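Local coordinates for protein ICChI, a glycosylated chitinase (Ipomoea carnea, PDB 6IDN) that hydrolyses chitin and also shows lysozyme activity, as a glycosylated plant enzyme of glycosyl hydrolase family 18 built on a TIM barrel, at residues C189-N194 with G229-D234; N197-W202 with L241-A246; L33-F36 with P42-N45; A4-Q9 with G121-I126; T22-I27 with K267-V272. All blocks are in the same frame, centred on the assembly; numbering follows the deposited sequence.

Interaction 1 of 5, residues C189-N194 with G229-D234. With NAG (2-acetamido-2-deoxy-beta-D-glucopyranose), chain D.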
# COMPACT_ATOMS: atom_id res chain seq x y z
N CYS A 189 -11.50 -2.82 16.40
CA CYS A 189 -11.71 -1.53 15.77
C CYS A 189 -12.43 -1.56 14.43
O CYS A 189 -12.77 -0.48 13.93
CB CYS A 189 -10.38 -0.78 15.59
SG CYS A 189 -8.93 -1.82 15.13
N HIS A 190 -12.67 -2.72 13.81
CA HIS A 190 -13.25 -2.72 12.48
C HIS A 190 -14.78 -2.73 12.58
O HIS A 190 -15.36 -2.73 13.67
CB HIS A 190 -12.68 -3.86 11.62
CG HIS A 190 -13.09 -5.25 12.01
ND1 HIS A 190 -12.21 -6.31 11.94
CD2 HIS A 190 -14.29 -5.78 12.38
CE1 HIS A 190 -12.83 -7.42 12.29
NE2 HIS A 190 -14.09 -7.13 12.56
N TYR A 191 -15.45 -2.66 11.42
CA TYR A 191 -16.91 -2.62 11.42
C TYR A 191 -17.46 -3.94 11.93
O TYR A 191 -17.18 -5.01 11.37
CB TYR A 191 -17.44 -2.32 10.01
CG TYR A 191 -18.92 -2.04 9.95
CD1 TYR A 191 -19.85 -3.08 10.03
CD2 TYR A 191 -19.41 -0.74 9.78
CE1 TYR A 191 -21.21 -2.83 9.98
CE2 TYR A 191 -20.78 -0.49 9.71
CZ TYR A 191 -21.66 -1.54 9.82
OH TYR A 191 -23.03 -1.32 9.76
N LEU A 192 -18.25 -3.88 13.00
CA LEU A 192 -18.80 -5.07 13.64
C LEU A 192 -20.08 -4.63 14.31
O LEU A 192 -20.04 -3.90 15.31
CB LEU A 192 -17.82 -5.66 14.65
CG LEU A 192 -18.33 -6.78 15.58
CD1 LEU A 192 -18.88 -7.96 14.78
CD2 LEU A 192 -17.22 -7.22 16.52
N GLY A 193 -21.21 -5.05 13.76
CA GLY A 193 -22.51 -4.58 14.19
C GLY A 193 -22.83 -3.22 13.63
O GLY A 193 -23.88 -3.03 13.00
N ASN A 194 -21.92 -2.27 13.81
CA ASN A 194 -22.07 -0.89 13.38
C ASN A 194 -20.68 -0.28 13.33
O ASN A 194 -19.69 -0.95 13.65
CB ASN A 194 -22.96 -0.10 14.35
CG ASN A 194 -22.48 -0.30 15.76
OD1 ASN A 194 -21.41 0.19 16.14
ND2 ASN A 194 -23.24 -1.05 16.52
N GLY A 229 -14.58 -7.36 8.93
CA GLY A 229 -14.37 -5.97 8.57
C GLY A 229 -15.06 -5.52 7.30
O GLY A 229 -15.19 -4.31 7.09
N PHE A 230 -15.51 -6.44 6.45
CA PHE A 230 -16.26 -6.05 5.26
C PHE A 230 -17.48 -5.22 5.65
O PHE A 230 -18.19 -5.55 6.61
CB PHE A 230 -16.71 -7.28 4.46
CG PHE A 230 -17.53 -6.94 3.24
CD1 PHE A 230 -16.93 -6.41 2.10
CD2 PHE A 230 -18.91 -7.12 3.25
CE1 PHE A 230 -17.69 -6.08 1.00
CE2 PHE A 230 -19.67 -6.80 2.15
CZ PHE A 230 -19.05 -6.27 1.02
N ILE A 231 -17.72 -4.15 4.89
CA ILE A 231 -18.89 -3.28 5.04
C ILE A 231 -19.65 -3.34 3.73
O ILE A 231 -19.09 -3.03 2.67
CB ILE A 231 -18.48 -1.83 5.36
CG1 ILE A 231 -17.45 -1.79 6.49
CG2 ILE A 231 -19.70 -0.98 5.74
CD1 ILE A 231 -16.96 -0.36 6.82
N GLU A 232 -20.92 -3.74 3.78
CA GLU A 232 -21.73 -3.73 2.57
C GLU A 232 -21.75 -2.32 1.99
O GLU A 232 -21.73 -1.33 2.73
CB GLU A 232 -23.15 -4.23 2.87
CG GLU A 232 -24.02 -4.41 1.65
CD GLU A 232 -24.78 -3.15 1.31
OE1 GLU A 232 -25.07 -2.38 2.25
OE2 GLU A 232 -25.09 -2.93 0.11
N ALA A 233 -21.74 -2.23 0.65
CA ALA A 233 -21.50 -0.95 -0.01
C ALA A 233 -22.50 0.12 0.44
O ALA A 233 -22.10 1.26 0.72
CB ALA A 233 -21.56 -1.14 -1.53
N ASP A 234 -23.78 -0.23 0.55
CA ASP A 234 -24.78 0.78 0.91
C ASP A 234 -24.56 1.28 2.33
O ASP A 234 -24.75 2.48 2.61
CB ASP A 234 -26.18 0.22 0.72
CG ASP A 234 -26.56 0.12 -0.75
OD1 ASP A 234 -26.09 0.96 -1.54
OD2 ASP A 234 -27.33 -0.79 -1.11
C1 NAG D . -22.88 -1.38 17.87
C2 NAG D . -24.00 -0.99 18.83
C3 NAG D . -23.71 -1.53 20.24
C4 NAG D . -23.33 -3.00 20.20
C5 NAG D . -22.23 -3.24 19.18
C6 NAG D . -21.87 -4.70 19.00
C7 NAG D . -24.99 1.15 18.13
C8 NAG D . -24.89 2.64 18.23
N2 NAG D . -24.10 0.46 18.86
O3 NAG D . -24.87 -1.39 21.05
O4 NAG D . -22.85 -3.39 21.48
O5 NAG D . -22.69 -2.78 17.90
O6 NAG D . -22.99 -5.48 18.61
O7 NAG D . -25.84 0.60 17.44
O HOH W 1 -14.43 -2.37 8.82
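His190 lays one face of its imidazole on the backbone of Gly229. Gly229 CA stands 3.8 Å from the ring centroid, 15° off the normal, a CH-pi contact over the face. The CG of His190 sits between its own backbone N and carbonyl carbon (chi1 70°), which turns the ring flat onto the glycine. Its ND1 takes a hydrogen bond from Asn186 N, so the ring is fixed in rotation as well. At the backbone angles of Gly229 a CB would press on the preceding carbonyl O; having none lets the ring lie close. Tyr191 meets Ile231 at about a right angle. Tyr191 CB touches Ile231 CG1 at 3.6 Å, and Ile231 CG2 lies over one face of the phenol ring, 4.3 Å from its centroid. The opposite face of that ring is met by the backbone of Asn194, which carries the N-linked sugar on ND2. Tyr191 OH is hydrogen-bonded to Glu239. A water joins the two backbones: it accepts from Tyr191 N at 2.8 Å and donates to Gly229 O at 2.7 Å. With an alanine in place of His190, Gly229 is likely to lose the ring that lies over it, and Asn186 N its side-chain acceptor. No direct hydrogen bond crosses between the segments, so this buried contact in the loops of the barrel rests on ring faces, aliphatic packing and one bridging water.

Interaction 2 of 5, residues N197-W202 with L241-A246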
# COMPACT_ATOMS: atom_id res chain seq x y z
N ASN A 197 -16.95 1.78 16.73
CA ASN A 197 -15.53 1.60 17.05
C ASN A 197 -14.64 2.08 15.91
O ASN A 197 -13.57 2.67 16.14
CB ASN A 197 -15.23 0.14 17.38
CG ASN A 197 -15.77 -0.29 18.73
OD1 ASN A 197 -16.09 0.53 19.60
ND2 ASN A 197 -15.87 -1.60 18.93
N LEU A 198 -15.05 1.82 14.66
CA LEU A 198 -14.28 2.28 13.51
C LEU A 198 -14.15 3.79 13.52
O LEU A 198 -13.05 4.34 13.37
CB LEU A 198 -14.97 1.80 12.23
CG LEU A 198 -14.39 2.21 10.87
CD1 LEU A 198 -14.84 1.15 9.86
CD2 LEU A 198 -14.89 3.60 10.43
N LEU A 199 -15.28 4.48 13.69
CA LEU A 199 -15.26 5.94 13.66
C LEU A 199 -14.50 6.52 14.85
O LEU A 199 -13.79 7.52 14.71
CB LEU A 199 -16.69 6.47 13.61
CG LEU A 199 -17.41 6.13 12.30
CD1 LEU A 199 -18.89 6.51 12.39
CD2 LEU A 199 -16.73 6.83 11.11
N ASN A 200 -14.62 5.88 16.02
CA ASN A 200 -13.85 6.34 17.18
C ASN A 200 -12.35 6.20 16.93
O ASN A 200 -11.57 7.11 17.24
CB ASN A 200 -14.26 5.57 18.43
CG ASN A 200 -15.60 6.04 18.99
OD1 ASN A 200 -16.11 7.11 18.63
ND2 ASN A 200 -16.17 5.25 19.88
N SER A 201 -11.92 5.06 16.40
CA SER A 201 -10.52 4.88 16.03
C SER A 201 -10.08 5.94 15.04
O SER A 201 -9.05 6.60 15.22
CB SER A 201 -10.32 3.48 15.44
OG SER A 201 -8.98 3.30 15.01
N TRP A 202 -10.86 6.11 13.96
CA TRP A 202 -10.54 7.13 12.96
C TRP A 202 -10.43 8.52 13.59
O TRP A 202 -9.40 9.20 13.45
CB TRP A 202 -11.60 7.10 11.86
CG TRP A 202 -11.42 8.10 10.77
CD1 TRP A 202 -11.84 9.39 10.78
CD2 TRP A 202 -10.80 7.88 9.49
NE1 TRP A 202 -11.51 10.00 9.59
CE2 TRP A 202 -10.88 9.09 8.78
CE3 TRP A 202 -10.18 6.78 8.88
CZ2 TRP A 202 -10.36 9.24 7.48
CZ3 TRP A 202 -9.67 6.92 7.58
CH2 TRP A 202 -9.77 8.14 6.90
N LEU A 241 -18.71 6.83 5.04
CA LEU A 241 -18.11 7.85 4.17
C LEU A 241 -18.49 9.28 4.54
O LEU A 241 -17.58 10.12 4.64
CB LEU A 241 -18.46 7.55 2.70
CG LEU A 241 -17.69 6.34 2.13
CD1 LEU A 241 -18.10 6.07 0.70
CD2 LEU A 241 -16.20 6.56 2.21
N PRO A 242 -19.76 9.63 4.77
CA PRO A 242 -20.06 11.04 5.08
C PRO A 242 -19.42 11.52 6.37
O PRO A 242 -19.15 12.72 6.52
CB PRO A 242 -21.58 11.07 5.16
CG PRO A 242 -22.05 9.82 4.49
CD PRO A 242 -20.98 8.81 4.72
N THR A 243 -19.16 10.62 7.32
CA THR A 243 -18.51 11.01 8.57
C THR A 243 -17.01 11.22 8.38
O THR A 243 -16.46 12.26 8.78
CB THR A 243 -18.78 9.96 9.66
OG1 THR A 243 -20.20 9.89 9.93
CG2 THR A 243 -18.04 10.33 10.95
N ILE A 244 -16.31 10.26 7.76
CA ILE A 244 -14.86 10.39 7.65
C ILE A 244 -14.46 11.47 6.65
O ILE A 244 -13.35 12.01 6.75
CB ILE A 244 -14.16 9.06 7.30
CG1 ILE A 244 -14.58 8.54 5.93
CG2 ILE A 244 -14.39 8.02 8.41
CD1 ILE A 244 -13.79 7.26 5.51
N LYS A 245 -15.34 11.82 5.71
CA LYS A 245 -15.01 12.91 4.78
C LYS A 245 -14.89 14.26 5.48
O LYS A 245 -14.36 15.20 4.89
CB LYS A 245 -16.08 13.03 3.70
CG LYS A 245 -16.01 12.00 2.58
CD LYS A 245 -17.28 12.14 1.76
CE LYS A 245 -17.15 11.72 0.30
NZ LYS A 245 -18.52 11.62 -0.31
N ALA A 246 -15.37 14.38 6.72
CA ALA A 246 -15.21 15.64 7.45
C ALA A 246 -13.78 15.85 7.93
O ALA A 246 -13.41 16.98 8.25
CB ALA A 246 -16.19 15.70 8.62
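Ile244 holds CG1 between its backbone N and carbonyl carbon (chi1 64°), which leaves CG2 to point at Trp202. The indole comes to meet it because Trp202 CG is trans to the backbone N (chi1 179°). The methyl lands squarely on the ring: Ile244 CG2 is 3.5 Å from the centroid of the five-membered ring and only 3° off its normal. This is a close CH-pi contact over the face. Ile244 CB follows beside it, 3.6 Å from Trp202 CE2. The two side chains cross at about a right angle. Leu199, one turn earlier in its helix, adds a second point of contact. Its CD2 methyl reaches both Thr243 CG2 at 3.7 Å and Ile244 CG2 at 3.8 Å. The indole NE1 is bonded to Thr247 OG1, just beyond the second segment, and this tether helps set the ring plane. A leucine in place of Trp202 would probably lose the flat surface under Ile244 and leave Thr247 OG1 without its indole partner. The contact joins helix 196-206 to helix 233-244, two neighbouring helices on the outside of the TIM barrel. Beneath them runs strand 213-219, where Leu216 touches both Trp202 and Ile244, while Tyr250 of strand 250-256 also packs on Ile244.

Interaction 3 of 5, residues L33-F36 with P42-N45. With NAG (2-acetamido-2-deoxy-beta-D-glucopyranose), chain B.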
# COMPACT_ATOMS: atom_id res chain seq x y z
N LEU A 33 7.20 -7.31 -2.00
CA LEU A 33 8.60 -7.64 -1.76
C LEU A 33 8.66 -8.38 -0.43
O LEU A 33 8.53 -7.77 0.63
CB LEU A 33 9.48 -6.39 -1.76
CG LEU A 33 10.98 -6.61 -1.92
CD1 LEU A 33 11.31 -6.99 -3.37
CD2 LEU A 33 11.76 -5.37 -1.52
N THR A 34 8.80 -9.71 -0.48
CA THR A 34 8.59 -10.55 0.69
C THR A 34 9.87 -10.91 1.44
O THR A 34 9.78 -11.32 2.61
CB THR A 34 7.87 -11.86 0.30
OG1 THR A 34 8.61 -12.56 -0.71
CG2 THR A 34 6.48 -11.55 -0.19
N THR A 35 11.04 -10.78 0.81
CA THR A 35 12.33 -10.85 1.50
C THR A 35 13.10 -9.58 1.22
O THR A 35 13.23 -9.19 0.05
CB THR A 35 13.16 -12.06 1.06
OG1 THR A 35 12.53 -13.28 1.47
CG2 THR A 35 14.57 -12.00 1.67
N PHE A 36 13.58 -8.92 2.27
CA PHE A 36 14.51 -7.80 2.14
C PHE A 36 15.14 -7.53 3.50
O PHE A 36 14.66 -8.01 4.53
CB PHE A 36 13.83 -6.52 1.61
CG PHE A 36 12.71 -6.01 2.49
CD1 PHE A 36 12.97 -5.16 3.55
CD2 PHE A 36 11.40 -6.36 2.23
CE1 PHE A 36 11.95 -4.70 4.36
CE2 PHE A 36 10.36 -5.88 3.02
CZ PHE A 36 10.64 -5.06 4.09
N PRO A 42 16.91 -9.29 -2.10
CA PRO A 42 15.46 -9.17 -1.97
C PRO A 42 14.72 -10.05 -2.96
O PRO A 42 15.23 -10.39 -4.04
CB PRO A 42 15.20 -7.68 -2.22
CG PRO A 42 16.49 -7.01 -1.83
CD PRO A 42 17.57 -7.98 -2.28
N ILE A 43 13.53 -10.47 -2.56
CA ILE A 43 12.69 -11.37 -3.34
C ILE A 43 11.36 -10.68 -3.58
O ILE A 43 10.70 -10.25 -2.62
CB ILE A 43 12.50 -12.72 -2.63
CG1 ILE A 43 13.83 -13.46 -2.53
CG2 ILE A 43 11.49 -13.57 -3.38
CD1 ILE A 43 13.74 -14.75 -1.77
N LEU A 44 10.95 -10.60 -4.84
CA LEU A 44 9.66 -10.05 -5.21
C LEU A 44 8.73 -11.19 -5.60
O LEU A 44 9.11 -12.08 -6.37
CB LEU A 44 9.80 -9.05 -6.36
CG LEU A 44 8.52 -8.43 -6.92
CD1 LEU A 44 7.90 -7.46 -5.92
CD2 LEU A 44 8.82 -7.75 -8.26
N ASN A 45 7.50 -11.16 -5.07
CA ASN A 45 6.51 -12.21 -5.27
C ASN A 45 5.31 -11.58 -5.95
O ASN A 45 4.62 -10.75 -5.34
CB ASN A 45 6.12 -12.83 -3.92
CG ASN A 45 5.17 -13.99 -4.05
OD1 ASN A 45 4.18 -13.95 -4.79
ND2 ASN A 45 5.46 -15.05 -3.31
C1 NAG B . 4.63 -16.22 -3.30
C2 NAG B . 5.47 -17.47 -3.12
C3 NAG B . 4.56 -18.70 -2.98
C4 NAG B . 3.54 -18.47 -1.87
C5 NAG B . 2.78 -17.17 -2.13
C6 NAG B . 1.80 -16.81 -1.04
C7 NAG B . 7.74 -17.63 -4.03
C8 NAG B . 8.57 -17.82 -5.27
N2 NAG B . 6.42 -17.64 -4.21
O3 NAG B . 5.35 -19.84 -2.67
O4 NAG B . 2.62 -19.55 -1.79
O5 NAG B . 3.71 -16.09 -2.22
O6 NAG B . 2.48 -16.60 0.20
O7 NAG B . 8.26 -17.47 -2.93
O HOH W 2 7.55 -15.01 -1.16
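Thr34 and Thr35 both direct their backbone N toward Ile43 O, which makes a classic beta bulge in this antiparallel hairpin. The bond from Thr34 N is 2.9 Å long. The one from Thr35 N is weak, at 3.5 Å. Ile43 N returns a bond of 2.9 Å to Thr35 O. The apolar contacts fall on two faces. On one, Leu33 CD1 lies 3.9 Å from Leu44 CB and also touches Pro42 CB. On the other, Thr35 CB packs against Ile43 CB at 3.8 Å. The polar edge is carried by Asn45, whose ND2 is bonded covalently to an N-acetylglucosamine. A water accepts from that ND2, donates to the sugar O7, and hydrogen-bonds Thr34 OG1 at 2.7 Å. Asn45 OD1 accepts from Thr47 N within this Asn-X-Thr sequon. The bulge thus lets one carbonyl serve two amides, and the water ties the sugar back to the partner strand.

Interaction 4 of 5, residues A4-Q9 with G121-I126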
# COMPACT_ATOMS: atom_id res chain seq x y z
N ALA A 4 -7.37 3.36 -3.76
CA ALA A 4 -6.14 2.60 -3.93
C ALA A 4 -6.48 1.13 -3.84
O ALA A 4 -7.36 0.73 -3.08
CB ALA A 4 -5.10 2.94 -2.85
N ILE A 5 -5.77 0.30 -4.61
CA ILE A 5 -6.02 -1.13 -4.56
C ILE A 5 -4.70 -1.88 -4.64
O ILE A 5 -3.74 -1.41 -5.27
CB ILE A 5 -6.98 -1.61 -5.67
CG1 ILE A 5 -7.51 -3.01 -5.31
CG2 ILE A 5 -6.28 -1.61 -7.03
CD1 ILE A 5 -8.90 -3.30 -5.81
N TYR A 6 -4.66 -3.05 -4.01
CA TYR A 6 -3.52 -3.96 -4.10
C TYR A 6 -3.67 -4.91 -5.29
O TYR A 6 -4.73 -5.48 -5.53
CB TYR A 6 -3.37 -4.77 -2.81
CG TYR A 6 -2.73 -3.97 -1.71
CD1 TYR A 6 -3.49 -3.13 -0.90
CD2 TYR A 6 -1.36 -4.05 -1.46
CE1 TYR A 6 -2.91 -2.38 0.09
CE2 TYR A 6 -0.77 -3.31 -0.44
CZ TYR A 6 -1.56 -2.47 0.32
OH TYR A 6 -0.99 -1.71 1.32
N TRP A 7 -2.56 -5.09 -6.00
CA TRP A 7 -2.50 -6.01 -7.12
C TRP A 7 -1.21 -6.81 -7.01
O TRP A 7 -0.20 -6.32 -6.50
CB TRP A 7 -2.56 -5.25 -8.46
CG TRP A 7 -2.38 -6.10 -9.70
CD1 TRP A 7 -3.37 -6.60 -10.48
CD2 TRP A 7 -1.14 -6.50 -10.31
NE1 TRP A 7 -2.84 -7.30 -11.55
CE2 TRP A 7 -1.47 -7.25 -11.46
CE3 TRP A 7 0.21 -6.30 -10.00
CZ2 TRP A 7 -0.50 -7.80 -12.29
CZ3 TRP A 7 1.17 -6.85 -10.83
CH2 TRP A 7 0.81 -7.58 -11.95
N GLY A 8 -1.27 -8.06 -7.46
CA GLY A 8 -0.07 -8.88 -7.52
C GLY A 8 -0.20 -10.26 -6.91
O GLY A 8 0.55 -11.17 -7.26
N GLN A 9 -1.15 -10.44 -5.99
CA GLN A 9 -1.16 -11.63 -5.15
C GLN A 9 -2.20 -12.67 -5.59
O GLN A 9 -2.46 -13.62 -4.83
CB GLN A 9 -1.37 -11.24 -3.69
CG GLN A 9 -0.14 -10.60 -3.06
CD GLN A 9 1.06 -11.52 -3.12
OE1 GLN A 9 1.06 -12.59 -2.50
NE2 GLN A 9 2.07 -11.14 -3.91
N GLY A 121 6.57 5.19 -5.92
CA GLY A 121 6.89 5.22 -4.51
C GLY A 121 6.77 3.84 -3.91
O GLY A 121 6.62 2.84 -4.63
N ILE A 122 6.80 3.82 -2.58
CA ILE A 122 6.97 2.62 -1.78
C ILE A 122 5.88 2.59 -0.73
O ILE A 122 5.70 3.57 0.01
CB ILE A 122 8.36 2.59 -1.12
CG1 ILE A 122 9.45 2.67 -2.21
CG2 ILE A 122 8.51 1.33 -0.24
CD1 ILE A 122 9.44 1.51 -3.19
N ASP A 123 5.16 1.47 -0.67
CA ASP A 123 4.12 1.23 0.32
C ASP A 123 4.69 0.31 1.40
O ASP A 123 5.29 -0.72 1.08
CB ASP A 123 2.90 0.58 -0.34
CG ASP A 123 1.84 0.14 0.66
OD1 ASP A 123 1.34 1.00 1.41
OD2 ASP A 123 1.49 -1.06 0.65
N PHE A 124 4.50 0.68 2.67
CA PHE A 124 5.06 -0.07 3.80
C PHE A 124 3.94 -0.92 4.39
O PHE A 124 3.18 -0.46 5.24
CB PHE A 124 5.59 0.87 4.88
CG PHE A 124 6.89 1.58 4.56
CD1 PHE A 124 7.07 2.29 3.38
CD2 PHE A 124 7.90 1.59 5.51
CE1 PHE A 124 8.26 2.95 3.14
CE2 PHE A 124 9.10 2.28 5.29
CZ PHE A 124 9.29 2.94 4.09
N ASP A 125 3.84 -2.18 3.94
CA ASP A 125 2.82 -3.10 4.46
C ASP A 125 3.48 -4.08 5.43
O ASP A 125 3.49 -5.29 5.23
CB ASP A 125 2.10 -3.81 3.32
CG ASP A 125 0.86 -4.57 3.78
OD1 ASP A 125 0.43 -4.37 4.93
OD2 ASP A 125 0.32 -5.39 3.00
N ILE A 126 4.05 -3.52 6.48
CA ILE A 126 4.85 -4.28 7.44
C ILE A 126 3.90 -4.95 8.43
O ILE A 126 3.28 -4.28 9.26
CB ILE A 126 5.86 -3.37 8.16
CG1 ILE A 126 6.70 -2.58 7.14
CG2 ILE A 126 6.77 -4.19 9.09
CD1 ILE A 126 7.30 -3.45 6.01
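Strands 2-7 and 121-126 do not pair: their nearest CA atoms, of Tyr6 and Asp123, stand 10.2 Å apart. They face each other across the inside of the barrel, and only side chains bridge the space. Tyr6 places CG trans to its carbonyl carbon (chi1 -78°) and runs its ring inward. Asp123 comes from the opposite direction. Tyr6 OH donates to Asp123 OD2 at 2.6 Å, a short bond. The hydroxyl meets this oxygen on its syn side, 25° out of the carboxylate plane. Ring and carboxylate planes are 62° apart, with OD2 at the ring edge. Asp125 approaches less closely, its OD2 lying 4.2 Å from Tyr6 CE2. Asp123 OD2 is also bonded to Ser77 OG, and Trp256 packs edge-to-face on the Tyr6 ring. Asp123, Asp125 and Glu127 fit the DxDxE motif of family 18, whose last acid is usually the proton donor. The buried Asp123 oxygen is therefore gripped by two hydroxyls, which fix its carboxylate within this probable active site.

Interaction 5 of 5, residues T22-I27 with K267-V272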
# COMPACT_ATOMS: atom_id res chain seq x y z
N THR A 22 -10.02 -0.45 -15.50
CA THR A 22 -11.31 -0.31 -14.84
C THR A 22 -11.67 1.15 -14.62
O THR A 22 -12.86 1.46 -14.48
CB THR A 22 -11.32 -1.03 -13.48
OG1 THR A 22 -10.50 -0.32 -12.54
CG2 THR A 22 -10.83 -2.45 -13.63
N ASP A 23 -10.67 2.03 -14.60
CA ASP A 23 -10.85 3.45 -14.30
C ASP A 23 -11.44 3.68 -12.91
O ASP A 23 -11.92 4.77 -12.60
CB ASP A 23 -11.69 4.14 -15.39
CG ASP A 23 -10.97 4.16 -16.73
OD1 ASP A 23 -9.75 4.43 -16.73
OD2 ASP A 23 -11.61 3.90 -17.77
N ASP A 24 -11.38 2.65 -12.06
CA ASP A 24 -11.84 2.76 -10.68
C ASP A 24 -10.73 3.16 -9.71
O ASP A 24 -11.04 3.61 -8.60
CB ASP A 24 -12.44 1.43 -10.20
CG ASP A 24 -13.84 1.20 -10.72
OD1 ASP A 24 -14.45 2.16 -11.25
OD2 ASP A 24 -14.35 0.06 -10.61
N TYR A 25 -9.47 3.01 -10.09
CA TYR A 25 -8.36 3.15 -9.15
C TYR A 25 -7.47 4.32 -9.52
O TYR A 25 -7.16 4.55 -10.70
CB TYR A 25 -7.52 1.87 -9.10
CG TYR A 25 -8.35 0.61 -9.04
CD1 TYR A 25 -9.27 0.41 -8.01
CD2 TYR A 25 -8.25 -0.37 -10.03
CE1 TYR A 25 -10.03 -0.74 -7.95
CE2 TYR A 25 -9.01 -1.52 -9.97
CZ TYR A 25 -9.90 -1.70 -8.93
OH TYR A 25 -10.66 -2.84 -8.86
N ASP A 26 -7.07 5.06 -8.50
CA ASP A 26 -6.12 6.15 -8.65
C ASP A 26 -4.71 5.76 -8.23
O ASP A 26 -3.77 6.45 -8.63
CB ASP A 26 -6.57 7.34 -7.80
CG ASP A 26 -7.97 7.76 -8.13
OD1 ASP A 26 -8.14 8.55 -9.11
OD2 ASP A 26 -8.92 7.29 -7.46
N ILE A 27 -4.56 4.70 -7.44
CA ILE A 27 -3.28 4.20 -6.94
C ILE A 27 -3.31 2.68 -6.97
O ILE A 27 -4.30 2.06 -6.56
CB ILE A 27 -3.00 4.68 -5.50
CG1 ILE A 27 -3.02 6.20 -5.45
CG2 ILE A 27 -1.68 4.15 -5.02
CD1 ILE A 27 -3.07 6.77 -4.06
N LYS A 267 -19.36 0.17 -7.09
CA LYS A 267 -20.53 0.58 -6.32
C LYS A 267 -20.25 1.79 -5.45
O LYS A 267 -21.16 2.57 -5.17
CB LYS A 267 -21.02 -0.58 -5.44
CG LYS A 267 -21.74 -1.70 -6.15
CD LYS A 267 -22.01 -2.85 -5.17
CE LYS A 267 -22.57 -4.07 -5.87
NZ LYS A 267 -23.90 -3.76 -6.45
N ILE A 268 -19.01 1.96 -4.98
CA ILE A 268 -18.73 3.03 -4.02
C ILE A 268 -18.05 4.25 -4.64
O ILE A 268 -18.08 5.33 -4.03
CB ILE A 268 -17.88 2.51 -2.83
CG1 ILE A 268 -16.46 2.13 -3.27
CG2 ILE A 268 -18.59 1.34 -2.16
CD1 ILE A 268 -15.53 1.82 -2.10
N LYS A 269 -17.45 4.12 -5.82
CA LYS A 269 -16.60 5.20 -6.32
C LYS A 269 -17.28 6.57 -6.36
O LYS A 269 -16.65 7.54 -5.90
CB LYS A 269 -16.04 4.86 -7.71
CG LYS A 269 -15.01 5.90 -8.20
CD LYS A 269 -14.00 5.31 -9.17
CE LYS A 269 -12.89 6.32 -9.52
NZ LYS A 269 -11.80 6.43 -8.49
N PRO A 270 -18.52 6.72 -6.83
CA PRO A 270 -19.11 8.07 -6.85
C PRO A 270 -19.17 8.73 -5.49
O PRO A 270 -19.14 9.96 -5.41
CB PRO A 270 -20.52 7.82 -7.43
CG PRO A 270 -20.42 6.55 -8.16
CD PRO A 270 -19.42 5.72 -7.43
N ASP A 271 -19.24 7.95 -4.40
CA ASP A 271 -19.34 8.51 -3.06
C ASP A 271 -18.00 8.60 -2.34
O ASP A 271 -17.95 9.14 -1.23
CB ASP A 271 -20.31 7.66 -2.22
CG ASP A 271 -21.75 7.81 -2.70
OD1 ASP A 271 -22.33 8.90 -2.50
OD2 ASP A 271 -22.30 6.86 -3.28
N VAL A 272 -16.93 8.10 -2.95
CA VAL A 272 -15.61 8.16 -2.31
C VAL A 272 -15.03 9.56 -2.48
O VAL A 272 -15.27 10.22 -3.49
CB VAL A 272 -14.68 7.08 -2.89
CG1 VAL A 272 -13.21 7.38 -2.55
CG2 VAL A 272 -15.08 5.72 -2.36
OXT VAL A 272 -14.33 10.06 -1.59
O HOH W 3 -10.35 6.90 -11.23
O HOH W 4 -10.96 9.33 -9.74
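Lys269 stretches its side chain over the backbone of Asp23 and Asp24, with CD 3.7 Å from Asp24 CA and CE 3.6 Å from Asp23 O. Its CG is trans to the backbone N (chi1 -173°), and the chain stays extended until it bends at the last torsion (chi4 81°). That bend brings the ammonium group in between Asp24 and Asp26. Lys269 NZ donates to Asp24 O at 2.9 Å. It comes from above the carbonyl plane, 62° out of it. A salt bridge to Asp26 OD2 follows at 3.2 Å. The Asp26 carboxylate has a second tie, since OD2 also accepts from Ile3 N at the start of the first barrel strand. Two waters fill in around the charge. One donates to Asp23 O at 3.0 Å, and the other to Asp26 OD1 at 3.0 Å; both make only weak bonds with Lys269 NZ. Asp24 OD1 touches the lysine only through CD, while its OD2 is turned to Ser265 and Ser266. The bend of the 22-27 loop is shaped by an ST turn, in which Thr22 OG1 accepts from Asp24 N. The contact lies at the surface and brings the chain's last residues against the loop leading into strand 27-36. One ammonium thus meets a carbonyl, a carboxylate and two waters, and the negative charge of Asp26 is likely to be partly balanced by this lysine.

Along the chain, interaction 3 is nested within the loop closed by interaction 4, and interactions 1 and 2 cross. Interaction 5 encloses interactions 1, 2 and 3 and crosses interaction 4. The centre of interaction 4 lies about 3 Å from the chain's centre, inside the barrel. Interactions 1 and 2 have centres about 12 Å apart, touch through Leu198, and share helix 233-244. Interaction 3 lies on the opposite side of the chain's centre, its centre about 32 Å from that of interaction 1, and reaches the same sheet as interaction 4. Interaction 5 touches interactions 1 and 2 through 267-272 and interaction 4 through 22-27, tying the outer helix 233-244 to the loop before strand 27-36.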